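Local structure of purine nucleoside phosphorylase (Thermus thermophilus, 1ODK) at residues 96-99 and 100-104; 136-139 and 140-144; 180-183 and 184-188. The protein catalyses the phosphorolysis of purine nucleosides, probably releasing the free base and a ribose 1-phosphate sugar. All coordinates share one frame; numbering follows the deposited sequence.

Contact 1. Residues 96-99 and 100-104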
loop_
_atom_site.group_PDB
_atom_site.type_symbol
_atom_site.label_atom_id
_atom_site.label_comp_id
_atom_site.label_asym_id
_atom_site.label_seq_id
_atom_site.Cartn_x
_atom_site.Cartn_y
_atom_site.Cartn_z
ATOM N N SER B 96 18.358 -2.013 -24.460
ATOM C CA SER B 96 19.499 -1.683 -25.301
ATOM C C SER B 96 19.092 -1.903 -26.754
ATOM O O SER B 96 19.772 -1.458 -27.678
ATOM C CB SER B 96 20.686 -2.584 -24.959
ATOM O OG SER B 96 20.359 -3.948 -25.174
ATOM N N ASP B 97 17.972 -2.593 -26.944
ATOM C CA ASP B 97 17.473 -2.893 -28.280
ATOM C C ASP B 97 16.965 -1.646 -28.999
ATOM O O ASP B 97 17.039 -1.559 -30.225
ATOM C CB ASP B 97 16.357 -3.941 -28.198
ATOM C CG ASP B 97 16.073 -4.600 -29.540
ATOM O OD1 ASP B 97 15.219 -5.512 -29.585
ATOM O OD2 ASP B 97 16.702 -4.210 -30.550
ATOM N N LEU B 98 16.451 -0.682 -28.240
ATOM C CA LEU B 98 15.943 0.555 -28.826
ATOM C C LEU B 98 17.053 1.571 -29.048
ATOM O O LEU B 98 17.869 1.824 -28.160
ATOM C CB LEU B 98 14.862 1.173 -27.932
ATOM C CG LEU B 98 13.465 0.552 -27.987
ATOM C CD1 LEU B 98 12.568 1.220 -26.959
ATOM C CD2 LEU B 98 12.887 0.720 -29.380
ATOM N N ALA B 99 17.076 2.157 -30.240
ATOM C CA ALA B 99 18.087 3.149 -30.576
ATOM C C ALA B 99 17.457 4.531 -30.698
ATOM O O ALA B 99 16.277 4.657 -31.031
ATOM C CB ALA B 99 18.767 2.771 -31.881
ATOM N N PRO B 100 18.235 5.588 -30.414
ATOM C CA PRO B 100 17.722 6.957 -30.507
ATOM C C PRO B 100 17.163 7.231 -31.904
ATOM O O PRO B 100 17.745 6.816 -32.904
ATOM C CB PRO B 100 18.952 7.800 -30.190
ATOM C CG PRO B 100 19.682 6.942 -29.187
ATOM C CD PRO B 100 19.592 5.573 -29.835
ATOM N N GLY B 101 16.029 7.923 -31.964
ATOM C CA GLY B 101 15.414 8.224 -33.245
ATOM C C GLY B 101 14.350 7.208 -33.627
ATOM O O GLY B 101 13.530 7.457 -34.509
ATOM N N GLU B 102 14.359 6.054 -32.967
ATOM C CA GLU B 102 13.374 5.021 -33.256
ATOM C C GLU B 102 12.031 5.456 -32.664
ATOM O O GLU B 102 11.987 6.186 -31.673
ATOM C CB GLU B 102 13.817 3.689 -32.643
ATOM C CG GLU B 102 13.238 2.468 -33.341
ATOM C CD GLU B 102 13.795 1.166 -32.794
ATOM O OE1 GLU B 102 14.949 1.170 -32.309
ATOM O OE2 GLU B 102 13.085 0.139 -32.862
ATOM N N LEU B 103 10.937 5.021 -33.272
ATOM C CA LEU B 103 9.620 5.397 -32.782
ATOM C C LEU B 103 8.980 4.279 -31.974
ATOM O O LEU B 103 9.278 3.099 -32.169
ATOM C CB LEU B 103 8.701 5.760 -33.951
ATOM C CG LEU B 103 9.199 6.842 -34.915
ATOM C CD1 LEU B 103 8.120 7.119 -35.947
ATOM C CD2 LEU B 103 9.552 8.120 -34.146
ATOM N N ILE B 104 8.101 4.663 -31.058
ATOM C CA ILE B 104 7.384 3.695 -30.243
ATOM C C ILE B 104 5.907 4.049 -30.251
ATOM O O ILE B 104 5.531 5.167 -29.880
ATOM C CB ILE B 104 7.853 3.711 -28.771
ATOM C CG1 ILE B 104 9.308 3.252 -28.665
ATOM C CG2 ILE B 104 6.952 2.804 -27.939
ATOM C CD1 ILE B 104 9.893 3.403 -27.256
#
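A99 and E102 are the two ends of a type II beta turn, a local contact doubly tied where the loop after strand 84-93 swings into strand 103-106. The backbone tie is the usual one, E102 N donating to A99 O at 3.1 Å, with the donor tilted 27° from the carbonyl plane. The second tie runs the other way: A99 N gives its hydrogen to E102 OE1 at 3.1 Å, almost straight at 174°. E102 can fold back like this because its CG stands anti to the backbone N (chi1 -155°) and the rest of the chain is extended, carrying the carboxylate along the turn to the A99 amide. Both turn corners hold fitting residues. P100 has a ring that already favours the phi needed at the second position, whereas G101 adopts a positive phi at which a CB would jam against the carbonyl O of P100.

L98 serves both neighbours with its two methyls. CD2 lies 3.5 Å from E102 OE2, flanking the carboxylate, and the two side chains cross at about a right angle; CD1 meets CD1 of I104 at 3.5 Å, a tight methyl-to-methyl fit. With a leucine in place of E102, the A99 amide would probably lose its carboxylate mate and the turn would be left with its backbone bond alone.

Beyond the turn, G101 and E102 bond through their backbones to V202, and I104 to L200, on the antiparallel strand 195-205. On the other side of strand 103-106, L103 pairs with P147 and R149 next to and on strand 148-150. L98 and I104 both rest on L176 of strand 175-179.

Contact 2. Residues 136-139 and 140-144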
loop_
_atom_site.group_PDB
_atom_site.type_symbol
_atom_site.label_atom_id
_atom_site.label_comp_id
_atom_site.label_asym_id
_atom_site.label_seq_id
_atom_site.Cartn_x
_atom_site.Cartn_y
_atom_site.Cartn_z
ATOM N N ALA B 136 -4.565 3.114 -35.896
ATOM C CA ALA B 136 -4.194 4.079 -36.928
ATOM C C ALA B 136 -2.730 4.495 -36.829
ATOM O O ALA B 136 -2.054 4.635 -37.847
ATOM C CB ALA B 136 -5.100 5.308 -36.847
ATOM N N LEU B 137 -2.241 4.706 -35.609
ATOM C CA LEU B 137 -0.845 5.092 -35.418
ATOM C C LEU B 137 0.078 3.966 -35.885
ATOM O O LEU B 137 1.092 4.208 -36.544
ATOM C CB LEU B 137 -0.572 5.411 -33.942
ATOM C CG LEU B 137 -1.166 6.713 -33.387
ATOM C CD1 LEU B 137 -1.032 6.749 -31.859
ATOM C CD2 LEU B 137 -0.446 7.905 -34.025
ATOM N N TRP B 138 -0.285 2.733 -35.545
ATOM C CA TRP B 138 0.506 1.568 -35.936
ATOM C C TRP B 138 0.511 1.442 -37.464
ATOM O O TRP B 138 1.565 1.276 -38.085
ATOM C CB TRP B 138 -0.098 0.307 -35.309
ATOM C CG TRP B 138 0.768 -0.917 -35.380
ATOM C CD1 TRP B 138 1.905 -1.088 -36.120
ATOM C CD2 TRP B 138 0.539 -2.162 -34.704
ATOM N NE1 TRP B 138 2.396 -2.362 -35.946
ATOM C CE2 TRP B 138 1.576 -3.042 -35.083
ATOM C CE3 TRP B 138 -0.447 -2.617 -33.816
ATOM C CZ2 TRP B 138 1.661 -4.358 -34.605
ATOM C CZ3 TRP B 138 -0.367 -3.929 -33.338
ATOM C CH2 TRP B 138 0.682 -4.782 -33.736
ATOM N N ARG B 139 -0.671 1.525 -38.064
ATOM C CA ARG B 139 -0.801 1.422 -39.516
ATOM C C ARG B 139 -0.016 2.493 -40.266
ATOM O O ARG B 139 0.618 2.208 -41.289
ATOM C CB ARG B 139 -2.273 1.498 -39.922
ATOM C CG ARG B 139 -3.023 0.204 -39.691
ATOM C CD ARG B 139 -4.503 0.358 -39.970
ATOM N NE ARG B 139 -5.209 -0.913 -39.829
ATOM C CZ ARG B 139 -6.530 -1.040 -39.875
ATOM N NH1 ARG B 139 -7.293 0.030 -40.057
ATOM N NH2 ARG B 139 -7.088 -2.238 -39.744
ATOM N N ARG B 140 -0.063 3.724 -39.773
ATOM C CA ARG B 140 0.663 4.806 -40.430
ATOM C C ARG B 140 2.172 4.631 -40.267
ATOM O O ARG B 140 2.937 4.916 -41.189
ATOM C CB ARG B 140 0.223 6.165 -39.873
ATOM C CG ARG B 140 -1.209 6.573 -40.228
ATOM C CD ARG B 140 -1.449 6.535 -41.739
ATOM N NE ARG B 140 -2.055 5.273 -42.161
ATOM C CZ ARG B 140 -1.925 4.738 -43.373
ATOM N NH1 ARG B 140 -1.199 5.350 -44.301
ATOM N NH2 ARG B 140 -2.525 3.586 -43.658
ATOM N N ALA B 141 2.603 4.165 -39.098
ATOM C CA ALA B 141 4.025 3.946 -38.850
ATOM C C ALA B 141 4.544 2.891 -39.829
ATOM O O ALA B 141 5.635 3.027 -40.389
ATOM C CB ALA B 141 4.247 3.479 -37.416
ATOM N N GLU B 142 3.758 1.838 -40.030
ATOM C CA GLU B 142 4.138 0.769 -40.949
ATOM C C GLU B 142 4.245 1.285 -42.375
ATOM O O GLU B 142 5.214 1.007 -43.081
ATOM C CB GLU B 142 3.105 -0.360 -40.917
ATOM C CG GLU B 142 3.318 -1.376 -39.821
ATOM C CD GLU B 142 2.289 -2.489 -39.866
ATOM O OE1 GLU B 142 2.536 -3.552 -39.262
ATOM O OE2 GLU B 142 1.229 -2.297 -40.497
ATOM N N ALA B 143 3.233 2.035 -42.792
ATOM C CA ALA B 143 3.186 2.584 -44.139
ATOM C C ALA B 143 4.357 3.516 -44.454
ATOM O O ALA B 143 4.962 3.414 -45.523
ATOM C CB ALA B 143 1.869 3.314 -44.345
ATOM N N LEU B 144 4.674 4.423 -43.535
ATOM C CA LEU B 144 5.770 5.364 -43.758
ATOM C C LEU B 144 7.137 4.685 -43.735
ATOM O O LEU B 144 8.110 5.221 -44.269
ATOM C CB LEU B 144 5.717 6.505 -42.732
ATOM C CG LEU B 144 4.536 7.468 -42.914
ATOM C CD1 LEU B 144 4.506 8.481 -41.785
ATOM C CD2 LEU B 144 4.655 8.180 -44.259
HETATM O O HOH W 1 4.898 -2.708 -37.143
#
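From A136 to A143 the backbone is a regular alpha helix, R140 N, A141 N, E142 N and A143 N each donating to the carbonyl O four residues earlier, as with R140 N to A136 O at 2.9 Å. On one flank, W138 and E142 are a turn apart. The indole, its CG anti to the backbone N (chi1 -168°), brings NE1 to 3.5 Å from E142 OE1, with ring and carboxylate planes 59° apart. A water joins them: it lies in the ring plane at the indole edge, accepts from W138 NE1 at 2.8 Å and donates to E142 OE1 at 3.3 Å. Tryptophan suits this place because it offers one N-H and a broad apolar surface. The same carboxylate oxygen, E142 OE1, also forms a salt bridge with R135 of the second subunit, whose charge makes a cation-pi contact with the W138 ring, so the pair belongs to a subunit interface.

R140 goes another way. Its CG lies 3.2 Å from A136 O, and bends at chi2 and chi3 fold the rest of the chain in against its own helix, so that R139 C lies over one face of the guanidinium. The charge is met by E234, which forms a salt bridge with R140 NE. A141, with only a methyl, lets the helix come close to H148.

Around helix 131-144, L137, R140 and L144 face helix 214-233, while W138, A141 and E142 lean on strand 148-150 through V150 and H148.

Contact 3. Residues 180-183 and 184-188; sequences MEAS and ALFLL
A182 O accepts the amide of F186 at 2.9 Å, nearly straight at 172° and approached close to the line of the carbonyl bond. The F186 ring also closes on this oxygen: with CG anti to the carbonyl carbon (chi1 -70°), the side chain folds back over the preceding turn, and A182 O sits 3.3 Å above one face of the F186 ring, displaced toward its rim. The edge carbon CE1 of F186 reaches A182 CB at 4.2 Å. A residue as small as alanine leaves room for the ring at this point. One step on, S183 O accepts L187 N at 3.0 Å.

The helix start is less regular. E181 is the N-cap residue, and its carbonyl O takes two weak bonds, from A184 N at 3.3 Å and from L185 N at 3.4 Å. The E181 side chain leads away from the helix instead, to a salt bridge with R87 and a bond from G66 N. The amides of the first turn are served by other groups: E179 OE1 accepts from E181 N and A182 N, and S155 OG from S183 N. S183 OG, set between backbone N and carbonyl carbon (chi1 64°), is hydrogen-bonded to D113.

Such a buried helix start, following strand 175-179 and wrapped by helices 67-79 and 114-120, belongs to the alpha/beta fold of the phosphorylase superfamily. In hexameric bacterial relatives a Met-Glu pair here lines the nucleoside pocket, and M180 and E181 probably stand beside the equivalent site.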
loop_
_atom_site.group_PDB
_atom_site.type_symbol
_atom_site.label_atom_id
_atom_site.label_comp_id
_atom_site.label_asym_id
_atom_site.label_seq_id
_atom_site.Cartn_x
_atom_site.Cartn_y
_atom_site.Cartn_z
ATOM N N MET B 180 6.726 10.604 -19.394
ATOM C CA MET B 180 6.033 11.128 -18.217
ATOM C C MET B 180 4.627 11.679 -18.432
ATOM O O MET B 180 4.200 12.570 -17.694
ATOM C CB MET B 180 6.902 12.232 -17.592
ATOM C CG MET B 180 8.334 11.798 -17.254
ATOM S SD MET B 180 9.415 13.183 -16.775
ATOM C CE MET B 180 8.666 13.634 -15.208
ATOM N N GLU B 181 3.890 11.159 -19.405
ATOM C CA GLU B 181 2.560 11.704 -19.654
ATOM C C GLU B 181 1.479 10.720 -20.092
ATOM O O GLU B 181 0.301 10.900 -19.776
ATOM C CB GLU B 181 2.655 12.810 -20.715
ATOM C CG GLU B 181 3.426 14.062 -20.294
ATOM C CD GLU B 181 4.939 13.927 -20.388
ATOM O OE1 GLU B 181 5.629 14.842 -19.895
ATOM O OE2 GLU B 181 5.444 12.927 -20.953
ATOM N N ALA B 182 1.882 9.687 -20.821
ATOM C CA ALA B 182 0.949 8.710 -21.372
ATOM C C ALA B 182 -0.124 8.113 -20.465
ATOM O O ALA B 182 -1.299 8.094 -20.829
ATOM C CB ALA B 182 1.735 7.583 -22.046
ATOM N N SER B 183 0.265 7.609 -19.299
ATOM C CA SER B 183 -0.707 6.998 -18.399
ATOM C C SER B 183 -1.930 7.883 -18.117
ATOM O O SER B 183 -3.071 7.423 -18.224
ATOM C CB SER B 183 -0.027 6.614 -17.079
ATOM O OG SER B 183 0.433 7.768 -16.405
ATOM N N ALA B 184 -1.700 9.150 -17.777
ATOM C CA ALA B 184 -2.804 10.067 -17.469
ATOM C C ALA B 184 -3.683 10.354 -18.684
ATOM O O ALA B 184 -4.907 10.430 -18.576
ATOM C CB ALA B 184 -2.255 11.388 -16.894
ATOM N N LEU B 185 -3.054 10.528 -19.839
ATOM C CA LEU B 185 -3.805 10.791 -21.061
ATOM C C LEU B 185 -4.734 9.610 -21.343
ATOM O O LEU B 185 -5.923 9.790 -21.613
ATOM C CB LEU B 185 -2.845 10.978 -22.234
ATOM C CG LEU B 185 -3.454 11.111 -23.632
ATOM C CD1 LEU B 185 -4.267 12.401 -23.739
ATOM C CD2 LEU B 185 -2.323 11.090 -24.660
ATOM N N PHE B 186 -4.181 8.403 -21.270
ATOM C CA PHE B 186 -4.951 7.190 -21.533
ATOM C C PHE B 186 -6.120 7.063 -20.560
ATOM O O PHE B 186 -7.247 6.786 -20.970
ATOM C CB PHE B 186 -4.040 5.955 -21.439
ATOM C CG PHE B 186 -3.035 5.844 -22.565
ATOM C CD1 PHE B 186 -2.007 4.908 -22.506
ATOM C CD2 PHE B 186 -3.124 6.668 -23.689
ATOM C CE1 PHE B 186 -1.078 4.791 -23.545
ATOM C CE2 PHE B 186 -2.206 6.563 -24.732
ATOM C CZ PHE B 186 -1.180 5.622 -24.659
ATOM N N LEU B 187 -5.846 7.265 -19.273
ATOM C CA LEU B 187 -6.884 7.187 -18.251
ATOM C C LEU B 187 -7.985 8.203 -18.531
ATOM O O LEU B 187 -9.173 7.867 -18.537
ATOM C CB LEU B 187 -6.290 7.454 -16.861
ATOM C CG LEU B 187 -7.306 7.531 -15.715
ATOM C CD1 LEU B 187 -8.016 6.194 -15.589
ATOM C CD2 LEU B 187 -6.607 7.898 -14.407
ATOM N N LEU B 188 -7.591 9.452 -18.760
ATOM C CA LEU B 188 -8.569 10.499 -19.022
ATOM C C LEU B 188 -9.353 10.242 -20.301
ATOM O O LEU B 188 -10.512 10.642 -20.413
ATOM C CB LEU B 188 -7.879 11.867 -19.076
ATOM C CG LEU B 188 -7.435 12.359 -17.691
ATOM C CD1 LEU B 188 -6.634 13.647 -17.821
ATOM C CD2 LEU B 188 -8.665 12.576 -16.805
#

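Overall arrangement
Contact 3 is the core member, entirely buried with its centre about 9 Å from that of the chain; contacts 1 and 2 are partly buried and each about 16 Å out. Contacts 1 and 2, whose centres are about 16 Å apart, lean on the same strand, 148-150, from a turn and a helix respectively, whereas contacts 1 and 3 share strand 195-205. Place governs chemistry. The turn is closed by a carboxylate on a backbone amide; the outer helix uses arginines, a carboxylate and water, partly toward another subunit; the inner helix packs alanine and phenylalanine, and its polar side chains, E181 and S183, bond to partners within the same chain.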